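PDB 4GI5: quinone reductase from Klebsiella pneumoniae subsp. pneumoniae, which probably reduces quinones with NAD(P)H, using a bound FAD. Local coordinates for residues 25-30 with 44-49; 38-43 with 225-230; 115-120 with 236-241. One frame throughout, in Å; residues are numbered along the deposited sequence.

The three contacts join two helices, 37-51 and 224-239, to each other and to the parallel sheet beneath them. Contact 1 seats helix 37-51 on strand 24-29, and contact 3, its centre about 8 Å away, sets Leu238 of helix 224-239 and Leu241 after it on the adjoining strand 115-121. Contact 2 pairs the helices themselves, its centre about 12 Å from that of contact 1 and about 14 Å from that of contact 3. It alone reaches the FAD, through Asn38 and Phe227; in contact 1 the side chain of Leu27 stays about 13 Å from the cofactor. Asn38 O and Gln119 NE2, 2.9 Å apart, tie contact 2 to contact 3.

Contact 1: 25-30 with 44-49; sequences VLLIYA and FAIRHL
Leu49 and Ile46, the helix residues that meet Val25 and Leu27, ride on a regular turn whose shortest backbone bond runs from His48 N to Phe44 O at 2.8 Å; the next, Leu49 N to Ala45 O, is 2.9 Å. The contact is the first beta-alpha packing of the flavodoxin-like fold: strand 24-29 leads through helix 37-51 to strand 55-60, a beta-alpha-beta crossover, and the helix lies over the strand it has just left. No hydrogen bond passes between the two segments; methyl and methylene groups do the work. Val25 puts CG1 against Leu49 CD1 at 4.0 Å, the two side chains crossing at about a right angle. That branch of Val25 stands anti to its own backbone N (chi1 -179°), which carries it outward from the strand to the helix. Two residues on, Leu27 extends likewise and lays CD2 near the CG1 methylene of Ile46, 4.2 Å away. The first bond of Ile46 does not aim at the strand, and CG1 makes the approach; the side chain also touches Val58 on strand 55-60. Leu26 and Ile28 point to the other face of the sheet, where Ile28 meets Met131 and Trp134 of helix 129-138. Backbone bonds link Val25 and Leu27 to Gln57 and Leu26 to Thr115 and Ile117, so the strand is held between two parallel neighbours. Leu49, whose CD1 meets Val25, packs on Val56 of strand 55-60 as well.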
loop_
_atom_site.group_PDB
_atom_site.type_symbol
_atom_site.label_atom_id
_atom_site.label_comp_id
_atom_site.label_asym_id
_atom_site.label_seq_id
_atom_site.Cartn_x
_atom_site.Cartn_y
_atom_site.Cartn_z
ATOM N N VAL B 25 -16.244 11.704 -15.515
ATOM C CA VAL B 25 -14.887 11.356 -14.985
ATOM C C VAL B 25 -14.890 11.687 -13.511
ATOM O O VAL B 25 -15.313 12.754 -13.108
ATOM C CB VAL B 25 -13.762 12.127 -15.637
ATOM C CG1 VAL B 25 -12.436 11.664 -15.012
ATOM C CG2 VAL B 25 -13.710 11.827 -17.105
ATOM N N LEU B 26 -14.457 10.721 -12.658
ATOM C CA LEU B 26 -14.340 10.946 -11.215
ATOM C C LEU B 26 -12.819 10.975 -10.902
ATOM O O LEU B 26 -12.099 10.046 -11.276
ATOM C CB LEU B 26 -14.976 9.840 -10.436
ATOM C CG LEU B 26 -14.755 9.797 -8.943
ATOM C CD1 LEU B 26 -15.148 11.063 -8.176
ATOM C CD2 LEU B 26 -15.378 8.554 -8.326
ATOM N N LEU B 27 -12.372 11.997 -10.270
ATOM C CA LEU B 27 -10.942 12.153 -9.859
ATOM C C LEU B 27 -10.857 12.033 -8.353
ATOM O O LEU B 27 -11.470 12.809 -7.596
ATOM C CB LEU B 27 -10.341 13.503 -10.296
ATOM C CG LEU B 27 -8.895 13.797 -9.795
ATOM C CD1 LEU B 27 -7.912 12.916 -10.471
ATOM C CD2 LEU B 27 -8.521 15.229 -10.115
ATOM N N ILE B 28 -10.181 10.980 -7.890
ATOM C CA ILE B 28 -9.872 10.796 -6.453
ATOM C C ILE B 28 -8.494 11.357 -6.270
ATOM O O ILE B 28 -7.520 10.853 -6.895
ATOM C CB ILE B 28 -9.961 9.305 -6.018
ATOM C CG1 ILE B 28 -11.240 8.571 -6.434
ATOM C CG2 ILE B 28 -9.800 9.269 -4.514
ATOM C CD1 ILE B 28 -12.477 9.235 -5.898
ATOM N N TYR B 29 -8.305 12.339 -5.395
ATOM C CA TYR B 29 -7.078 13.160 -5.321
ATOM C C TYR B 29 -6.615 13.239 -3.874
ATOM O O TYR B 29 -7.376 13.563 -2.981
ATOM C CB TYR B 29 -7.353 14.574 -5.865
ATOM C CG TYR B 29 -6.342 15.628 -5.535
ATOM C CD1 TYR B 29 -5.124 15.733 -6.248
ATOM C CD2 TYR B 29 -6.548 16.528 -4.513
ATOM C CE1 TYR B 29 -4.211 16.726 -5.913
ATOM C CE2 TYR B 29 -5.618 17.510 -4.194
ATOM C CZ TYR B 29 -4.454 17.600 -4.954
ATOM O OH TYR B 29 -3.554 18.580 -4.580
ATOM N N ALA B 30 -5.364 12.879 -3.621
ATOM C CA ALA B 30 -4.749 12.870 -2.309
ATOM C C ALA B 30 -3.485 13.680 -2.217
ATOM O O ALA B 30 -2.415 13.206 -2.502
ATOM C CB ALA B 30 -4.463 11.406 -1.894
ATOM N N PHE B 44 -4.972 21.366 -13.820
ATOM C CA PHE B 44 -4.781 21.184 -15.225
ATOM C C PHE B 44 -5.690 20.123 -15.740
ATOM O O PHE B 44 -6.350 20.284 -16.791
ATOM C CB PHE B 44 -3.306 20.903 -15.549
ATOM C CG PHE B 44 -3.030 20.715 -16.994
ATOM C CD1 PHE B 44 -2.736 21.859 -17.787
ATOM C CD2 PHE B 44 -3.194 19.499 -17.592
ATOM C CE1 PHE B 44 -2.546 21.720 -19.147
ATOM C CE2 PHE B 44 -3.024 19.316 -18.974
ATOM C CZ PHE B 44 -2.670 20.436 -19.753
ATOM N N ALA B 45 -5.718 18.938 -15.072
ATOM C CA ALA B 45 -6.512 17.840 -15.596
ATOM C C ALA B 45 -8.001 18.158 -15.592
ATOM O O ALA B 45 -8.717 17.854 -16.588
ATOM C CB ALA B 45 -6.323 16.562 -14.747
ATOM N N ILE B 46 -8.454 18.762 -14.515
ATOM C CA ILE B 46 -9.893 19.067 -14.373
ATOM C C ILE B 46 -10.255 20.062 -15.521
ATOM O O ILE B 46 -11.248 19.810 -16.275
ATOM C CB ILE B 46 -10.187 19.723 -13.071
ATOM C CG1 ILE B 46 -10.120 18.703 -11.905
ATOM C CG2 ILE B 46 -11.626 20.242 -12.987
ATOM C CD1 ILE B 46 -10.082 19.326 -10.575
ATOM N N ARG B 47 -9.454 21.103 -15.651
ATOM C CA ARG B 47 -9.758 22.076 -16.764
ATOM C C ARG B 47 -9.667 21.479 -18.121
ATOM O O ARG B 47 -10.517 21.800 -19.028
ATOM C CB ARG B 47 -8.937 23.329 -16.625
ATOM C CG ARG B 47 -9.230 24.040 -15.361
ATOM C CD ARG B 47 -8.492 25.383 -15.307
ATOM N NE ARG B 47 -8.444 25.850 -13.908
ATOM C CZ ARG B 47 -7.325 25.970 -13.168
ATOM N NH1 ARG B 47 -6.114 25.641 -13.669
ATOM N NH2 ARG B 47 -7.417 26.394 -11.903
ATOM N N HIS B 48 -8.676 20.643 -18.376
ATOM C CA HIS B 48 -8.527 20.017 -19.654
ATOM C C HIS B 48 -9.748 19.185 -19.995
ATOM O O HIS B 48 -10.240 19.152 -21.166
ATOM C CB HIS B 48 -7.229 19.179 -19.699
ATOM C CG HIS B 48 -6.823 18.810 -21.063
ATOM N ND1 HIS B 48 -7.228 17.656 -21.664
ATOM C CD2 HIS B 48 -6.105 19.498 -21.991
ATOM C CE1 HIS B 48 -6.724 17.596 -22.880
ATOM N NE2 HIS B 48 -6.039 18.697 -23.099
ATOM N N LEU B 49 -10.207 18.371 -19.025
ATOM C CA LEU B 49 -11.373 17.495 -19.261
ATOM C C LEU B 49 -12.684 18.329 -19.479
ATOM O O LEU B 49 -13.490 17.961 -20.378
ATOM C CB LEU B 49 -11.569 16.576 -18.074
ATOM C CG LEU B 49 -10.543 15.442 -18.049
ATOM C CD1 LEU B 49 -10.599 14.827 -16.643
ATOM C CD2 LEU B 49 -10.745 14.421 -19.166
#

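Contact 2: 38-43 with 225-230; sequences NGALKN and GQFADQ. With FAD (flavin-adenine dinucleotide), chain H.
Phe227 touches both the adenine of FAD, over one ring face, and Ala40 and Leu41 of helix 37-51, obliquely. Its CB begins the contact with the cofactor, 3.5 Å from FAD C2A, and CG is closer still, 3.4 Å from FAD N1A. With CG anti to the backbone N (chi1 -173°), the ring reaches across to the other helix. CD2 stays by the adenine, near N1A, and CE2 passes under the exocyclic amine; FAD N6A stands 3.7 Å above the ring plane, over its centre. On the far part of the ring, CE1 meets Leu41 CD2 at 3.8 Å and CZ meets Ala40 CB at 3.8 Å. Leu41 CD2 also rests on Gln230 CB, 4.2 Å away. Nearby, the FAD phosphate oxygen O1P takes two nearly straight hydrogen bonds from Asn38, one from N and one from ND2, each 2.9 Å; ND2 is held as well by Thr174 OG1. Helices 37-51 and 224-239 run in broadly the same direction, their local axes 11.6 Å apart and 38° askew, with Leu41 reaching down to Gln119 of strand 115-121.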
loop_
_atom_site.group_PDB
_atom_site.type_symbol
_atom_site.label_atom_id
_atom_site.label_comp_id
_atom_site.label_asym_id
_atom_site.label_seq_id
_atom_site.Cartn_x
_atom_site.Cartn_y
_atom_site.Cartn_z
ATOM N N ASN B 38 1.291 18.322 -7.344
ATOM C CA ASN B 38 0.053 17.594 -7.519
ATOM C C ASN B 38 -1.207 18.498 -7.668
ATOM O O ASN B 38 -2.061 18.252 -8.504
ATOM C CB ASN B 38 -0.184 16.603 -6.367
ATOM C CG ASN B 38 0.431 15.244 -6.690
ATOM O OD1 ASN B 38 -0.239 14.421 -7.311
ATOM N ND2 ASN B 38 1.690 15.073 -6.399
ATOM N N GLY B 39 -1.251 19.520 -6.866
ATOM C CA GLY B 39 -2.358 20.445 -6.987
ATOM C C GLY B 39 -2.406 21.074 -8.396
ATOM O O GLY B 39 -3.514 21.283 -8.991
ATOM N N ALA B 40 -1.255 21.474 -8.888
ATOM C CA ALA B 40 -1.140 22.040 -10.251
ATOM C C ALA B 40 -1.611 21.085 -11.315
ATOM O O ALA B 40 -2.284 21.432 -12.298
ATOM C CB ALA B 40 0.264 22.551 -10.505
ATOM N N LEU B 41 -1.157 19.805 -11.234
ATOM C CA LEU B 41 -1.584 18.855 -12.184
ATOM C C LEU B 41 -3.038 18.494 -12.120
ATOM O O LEU B 41 -3.674 18.293 -13.145
ATOM C CB LEU B 41 -0.712 17.572 -11.999
ATOM C CG LEU B 41 0.782 17.682 -12.273
ATOM C CD1 LEU B 41 1.510 16.394 -11.723
ATOM C CD2 LEU B 41 1.051 17.764 -13.750
ATOM N N LYS B 42 -3.596 18.483 -10.916
ATOM C CA LYS B 42 -5.004 18.227 -10.696
ATOM C C LYS B 42 -5.829 19.351 -11.403
ATOM O O LYS B 42 -6.776 19.087 -12.130
ATOM C CB LYS B 42 -5.333 18.263 -9.221
ATOM C CG LYS B 42 -6.853 18.389 -8.958
ATOM C CD LYS B 42 -7.324 18.605 -7.579
ATOM C CE LYS B 42 -6.650 19.720 -6.879
ATOM N NZ LYS B 42 -7.543 20.919 -6.926
ATOM N N ASN B 43 -5.428 20.581 -11.157
ATOM C CA ASN B 43 -6.208 21.685 -11.755
ATOM C C ASN B 43 -6.132 21.686 -13.256
ATOM O O ASN B 43 -7.171 21.895 -13.901
ATOM C CB ASN B 43 -5.805 23.009 -11.136
ATOM C CG ASN B 43 -6.225 23.115 -9.680
ATOM O OD1 ASN B 43 -7.193 22.506 -9.142
ATOM N ND2 ASN B 43 -5.479 23.892 -9.033
ATOM N N GLY B 225 10.341 23.818 -17.176
ATOM C CA GLY B 225 10.401 23.047 -18.357
ATOM C C GLY B 225 9.961 21.580 -18.155
ATOM O O GLY B 225 9.257 20.994 -18.979
ATOM N N GLN B 226 10.299 21.087 -16.993
ATOM C CA GLN B 226 9.813 19.698 -16.605
ATOM C C GLN B 226 8.301 19.683 -16.416
ATOM O O GLN B 226 7.598 18.763 -16.830
ATOM C CB GLN B 226 10.593 19.239 -15.346
ATOM C CG GLN B 226 10.287 17.781 -14.969
ATOM C CD GLN B 226 11.184 17.292 -13.879
ATOM O OE1 GLN B 226 12.140 17.972 -13.464
ATOM N NE2 GLN B 226 10.768 16.227 -13.244
ATOM N N PHE B 227 7.759 20.710 -15.801
ATOM C CA PHE B 227 6.348 20.858 -15.693
ATOM C C PHE B 227 5.631 20.926 -17.031
ATOM O O PHE B 227 4.568 20.344 -17.235
ATOM C CB PHE B 227 6.005 22.038 -14.827
ATOM C CG PHE B 227 4.547 22.161 -14.540
ATOM C CD1 PHE B 227 3.889 21.238 -13.655
ATOM C CD2 PHE B 227 3.751 23.193 -15.064
ATOM C CE1 PHE B 227 2.534 21.279 -13.408
ATOM C CE2 PHE B 227 2.375 23.213 -14.855
ATOM C CZ PHE B 227 1.754 22.290 -14.000
ATOM N N ALA B 228 6.193 21.692 -17.989
ATOM C CA ALA B 228 5.594 21.689 -19.285
ATOM C C ALA B 228 5.604 20.278 -19.904
ATOM O O ALA B 228 4.572 19.905 -20.585
ATOM C CB ALA B 228 6.291 22.705 -20.246
ATOM N N ASP B 229 6.671 19.530 -19.720
ATOM C CA ASP B 229 6.691 18.187 -20.217
ATOM C C ASP B 229 5.567 17.300 -19.539
ATOM O O ASP B 229 4.944 16.464 -20.225
ATOM C CB ASP B 229 8.049 17.508 -20.055
ATOM C CG ASP B 229 9.152 18.117 -20.936
ATOM O OD1 ASP B 229 8.827 18.806 -21.916
ATOM O OD2 ASP B 229 10.282 17.963 -20.510
ATOM N N GLN B 230 5.456 17.441 -18.216
ATOM C CA GLN B 230 4.413 16.719 -17.469
ATOM C C GLN B 230 3.051 17.052 -17.986
ATOM O O GLN B 230 2.232 16.191 -18.198
ATOM C CB GLN B 230 4.522 16.999 -15.960
ATOM C CG GLN B 230 5.831 16.500 -15.319
ATOM C CD GLN B 230 6.101 17.144 -13.999
ATOM O OE1 GLN B 230 5.541 18.207 -13.667
ATOM N NE2 GLN B 230 7.033 16.590 -13.267
HETATM P PA FAD H . 5.829 19.474 -4.283
HETATM O O1A FAD H . 4.604 20.255 -4.036
HETATM O O2A FAD H . 6.868 19.210 -3.299
HETATM O O5B FAD H . 6.636 20.124 -5.550
HETATM C C5B FAD H . 7.729 19.506 -6.259
HETATM C C4B FAD H . 8.373 20.533 -7.131
HETATM O O4B FAD H . 7.500 20.808 -8.203
HETATM C C3B FAD H . 8.742 21.800 -6.397
HETATM O O3B FAD H . 10.080 22.077 -6.782
HETATM C C2B FAD H . 7.773 22.751 -7.036
HETATM O O2B FAD H . 8.202 24.136 -6.988
HETATM C C1B FAD H . 7.537 22.279 -8.431
HETATM N N9A FAD H . 6.245 22.800 -8.955
HETATM C C8A FAD H . 4.962 22.965 -8.324
HETATM N N7A FAD H . 4.073 23.499 -9.130
HETATM C C5A FAD H . 4.850 23.780 -10.215
HETATM C C6A FAD H . 4.636 24.487 -11.478
HETATM N N6A FAD H . 3.407 24.848 -11.643
HETATM N N1A FAD H . 5.633 24.617 -12.421
HETATM C C2A FAD H . 6.840 24.118 -12.174
HETATM N N3A FAD H . 7.116 23.479 -10.974
HETATM C C4A FAD H . 6.160 23.328 -10.128
HETATM N N1 FAD H . 9.371 9.025 -3.875
HETATM C C2 FAD H . 9.555 7.812 -4.439
HETATM O O2 FAD H . 10.072 7.684 -5.630
HETATM N N3 FAD H . 9.208 6.652 -3.777
HETATM C C4 FAD H . 8.787 6.662 -2.498
HETATM O O4 FAD H . 8.397 5.628 -1.938
HETATM C C4X FAD H . 8.617 7.946 -1.872
HETATM N N5 FAD H . 8.123 8.020 -0.600
HETATM C C5X FAD H . 7.845 9.291 -0.029
HETATM C C6 FAD H . 7.285 9.374 1.154
HETATM C C7 FAD H . 6.894 10.598 1.693
HETATM C C7M FAD H . 6.246 10.671 3.027
HETATM C C8 FAD H . 7.199 11.787 0.988
HETATM C C8M FAD H . 6.849 13.119 1.595
HETATM C C9 FAD H . 7.802 11.730 -0.229
HETATM C C9A FAD H . 8.120 10.461 -0.793
HETATM N N10 FAD H . 8.601 10.343 -2.079
HETATM C C10 FAD H . 8.850 9.106 -2.658
HETATM C "C1'" FAD H . 8.829 11.518 -2.933
HETATM C "C2'" FAD H . 7.447 11.915 -3.454
HETATM O "O2'" FAD H . 6.832 11.009 -4.374
HETATM C "C3'" FAD H . 7.502 13.319 -4.141
HETATM O "O3'" FAD H . 7.867 14.208 -3.056
HETATM C "C4'" FAD H . 6.158 13.795 -4.707
HETATM O "O4'" FAD H . 5.859 13.050 -5.843
HETATM C "C5'" FAD H . 6.276 15.267 -5.182
HETATM O "O5'" FAD H . 5.005 15.715 -5.528
HETATM P P FAD H . 4.380 16.946 -4.636
HETATM O O1P FAD H . 3.074 17.285 -5.242
HETATM O O2P FAD H . 4.388 16.691 -3.197
HETATM O O3P FAD H . 5.492 18.051 -5.027
#

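Contact 3: 115-120 with 236-241; sequences TVIFQF and ERLDTL
Ile117 and Leu238 meet crosswise, their side chains at about a right angle, with Ile117 CD1 3.9 Å from Leu238 CD2. Ile117 turns CG1 anti to its carbonyl carbon (chi1 -61°) and stays extended beyond it, so that CD1 is the atom that rises farthest toward the helix. The first bond of Leu238 does not aim at the strand; CD2, at the end of its side chain, closes the gap. The same Ile117 methyl is also within 4.5 Å of Leu241 CD1, and thus lies beneath two leucines. Leu241 points at the strand, and its CD1 takes a second neighbour, Thr115 CG2, at 4.2 Å. In the flavodoxin-like fold this is the middle of the parallel sheet meeting the final part of helix 224-239: strand 115-121 lies between strands 24-29 and 168-174, and Ile117 touches Val25 and Leu27 on the first and Ile172 on the second. Leu238 also packs on Ala45 of helix 37-51, so both helices bear on the same face of the sheet. Thr240 OG1 gives a 2.9 Å hydrogen bond to Glu236 O, with the donor tilted 22° from the carbonyl plane, and Thr240 N reaches Arg237 O at 3.2 Å. Leu241 O in turn receives a bond from Arg168 NH1, at the start of strand 168-174.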
loop_
_atom_site.group_PDB
_atom_site.type_symbol
_atom_site.label_atom_id
_atom_site.label_comp_id
_atom_site.label_asym_id
_atom_site.label_seq_id
_atom_site.Cartn_x
_atom_site.Cartn_y
_atom_site.Cartn_z
ATOM N N THR B 115 -15.235 6.757 -15.911
ATOM C CA THR B 115 -13.795 6.701 -15.821
ATOM C C THR B 115 -13.387 7.282 -14.478
ATOM O O THR B 115 -13.919 8.319 -14.023
ATOM C CB THR B 115 -13.155 7.595 -16.930
ATOM O OG1 THR B 115 -13.476 7.038 -18.236
ATOM C CG2 THR B 115 -11.664 7.562 -16.852
ATOM N N VAL B 116 -12.504 6.604 -13.797
ATOM C CA VAL B 116 -12.091 6.980 -12.468
ATOM C C VAL B 116 -10.580 7.110 -12.443
ATOM O O VAL B 116 -9.850 6.166 -12.833
ATOM C CB VAL B 116 -12.500 5.938 -11.432
ATOM C CG1 VAL B 116 -12.158 6.372 -10.000
ATOM C CG2 VAL B 116 -14.007 5.732 -11.460
ATOM N N ILE B 117 -10.085 8.266 -12.027
ATOM C CA ILE B 117 -8.684 8.541 -12.022
ATOM C C ILE B 117 -8.237 8.753 -10.569
ATOM O O ILE B 117 -8.924 9.424 -9.808
ATOM C CB ILE B 117 -8.307 9.804 -12.827
ATOM C CG1 ILE B 117 -8.703 9.607 -14.272
ATOM C CG2 ILE B 117 -6.814 10.122 -12.697
ATOM C CD1 ILE B 117 -8.602 10.846 -15.141
ATOM N N PHE B 118 -7.172 8.061 -10.155
ATOM C CA PHE B 118 -6.599 8.202 -8.813
ATOM C C PHE B 118 -5.288 8.952 -8.961
ATOM O O PHE B 118 -4.340 8.464 -9.609
ATOM C CB PHE B 118 -6.314 6.831 -8.159
ATOM C CG PHE B 118 -7.552 5.997 -7.960
ATOM C CD1 PHE B 118 -8.169 5.330 -9.000
ATOM C CD2 PHE B 118 -8.108 5.942 -6.704
ATOM C CE1 PHE B 118 -9.326 4.559 -8.756
ATOM C CE2 PHE B 118 -9.214 5.139 -6.481
ATOM C CZ PHE B 118 -9.810 4.526 -7.471
ATOM N N GLN B 119 -5.177 10.115 -8.298
ATOM C CA GLN B 119 -4.022 10.926 -8.408
ATOM C C GLN B 119 -3.390 11.148 -7.032
ATOM O O GLN B 119 -4.063 11.546 -6.096
ATOM C CB GLN B 119 -4.339 12.322 -8.968
ATOM C CG GLN B 119 -3.153 13.148 -9.169
ATOM C CD GLN B 119 -3.441 14.578 -9.451
ATOM O OE1 GLN B 119 -4.496 14.919 -9.967
ATOM N NE2 GLN B 119 -2.460 15.418 -9.129
ATOM N N PHE B 120 -2.095 10.799 -6.952
ATOM C CA PHE B 120 -1.355 10.843 -5.700
ATOM C C PHE B 120 0.144 10.879 -5.879
ATOM O O PHE B 120 0.670 10.359 -6.842
ATOM C CB PHE B 120 -1.745 9.669 -4.794
ATOM C CG PHE B 120 -1.518 8.315 -5.400
ATOM C CD1 PHE B 120 -2.498 7.748 -6.180
ATOM C CD2 PHE B 120 -0.353 7.580 -5.146
ATOM C CE1 PHE B 120 -2.318 6.526 -6.772
ATOM C CE2 PHE B 120 -0.196 6.297 -5.648
ATOM C CZ PHE B 120 -1.158 5.791 -6.527
ATOM N N GLU B 236 -2.104 14.389 -23.156
ATOM C CA GLU B 236 -2.125 13.287 -24.155
ATOM C C GLU B 236 -2.843 12.090 -23.580
ATOM O O GLU B 236 -3.666 11.493 -24.233
ATOM C CB GLU B 236 -0.704 12.938 -24.675
ATOM C CG GLU B 236 -0.415 11.553 -25.281
ATOM C CD GLU B 236 -1.266 11.105 -26.394
ATOM O OE1 GLU B 236 -1.766 11.985 -27.130
ATOM O OE2 GLU B 236 -1.403 9.850 -26.573
ATOM N N ARG B 237 -2.596 11.753 -22.285
ATOM C CA ARG B 237 -3.388 10.697 -21.686
ATOM C C ARG B 237 -4.857 10.983 -21.532
ATOM O O ARG B 237 -5.733 10.131 -21.755
ATOM C CB ARG B 237 -2.761 10.262 -20.272
ATOM C CG ARG B 237 -1.350 9.713 -20.342
ATOM C CD ARG B 237 -1.100 8.470 -21.235
ATOM N NE ARG B 237 -2.130 7.536 -20.959
ATOM C CZ ARG B 237 -2.025 6.551 -20.026
ATOM N NH1 ARG B 237 -0.944 6.452 -19.346
ATOM N NH2 ARG B 237 -3.032 5.795 -19.775
ATOM N N LEU B 238 -5.179 12.203 -21.134
ATOM C CA LEU B 238 -6.548 12.566 -20.959
ATOM C C LEU B 238 -7.326 12.612 -22.318
ATOM O O LEU B 238 -8.516 12.370 -22.352
ATOM C CB LEU B 238 -6.579 13.940 -20.266
ATOM C CG LEU B 238 -6.100 13.954 -18.799
ATOM C CD1 LEU B 238 -6.080 15.368 -18.294
ATOM C CD2 LEU B 238 -6.921 13.038 -17.876
ATOM N N ASP B 239 -6.630 12.932 -23.361
ATOM C CA ASP B 239 -7.204 12.978 -24.762
ATOM C C ASP B 239 -7.489 11.568 -25.261
ATOM O O ASP B 239 -8.261 11.412 -26.198
ATOM C CB ASP B 239 -6.176 13.665 -25.707
ATOM C CG ASP B 239 -6.082 15.168 -25.498
ATOM O OD1 ASP B 239 -6.965 15.685 -24.852
ATOM O OD2 ASP B 239 -5.121 15.803 -25.980
ATOM N N THR B 240 -6.886 10.515 -24.674
ATOM C CA THR B 240 -6.991 9.175 -25.239
ATOM C C THR B 240 -7.597 8.170 -24.236
ATOM O O THR B 240 -7.473 6.978 -24.435
ATOM C CB THR B 240 -5.588 8.690 -25.696
ATOM O OG1 THR B 240 -4.618 8.806 -24.628
ATOM C CG2 THR B 240 -5.022 9.493 -26.889
ATOM N N LEU B 241 -8.252 8.646 -23.178
ATOM C CA LEU B 241 -8.760 7.786 -22.139
ATOM C C LEU B 241 -9.610 6.625 -22.635
ATOM O O LEU B 241 -9.621 5.514 -22.025
ATOM C CB LEU B 241 -9.571 8.541 -21.140
ATOM C CG LEU B 241 -8.797 9.402 -20.223
ATOM C CD1 LEU B 241 -9.725 10.282 -19.410
ATOM C CD2 LEU B 241 -7.990 8.523 -19.273
#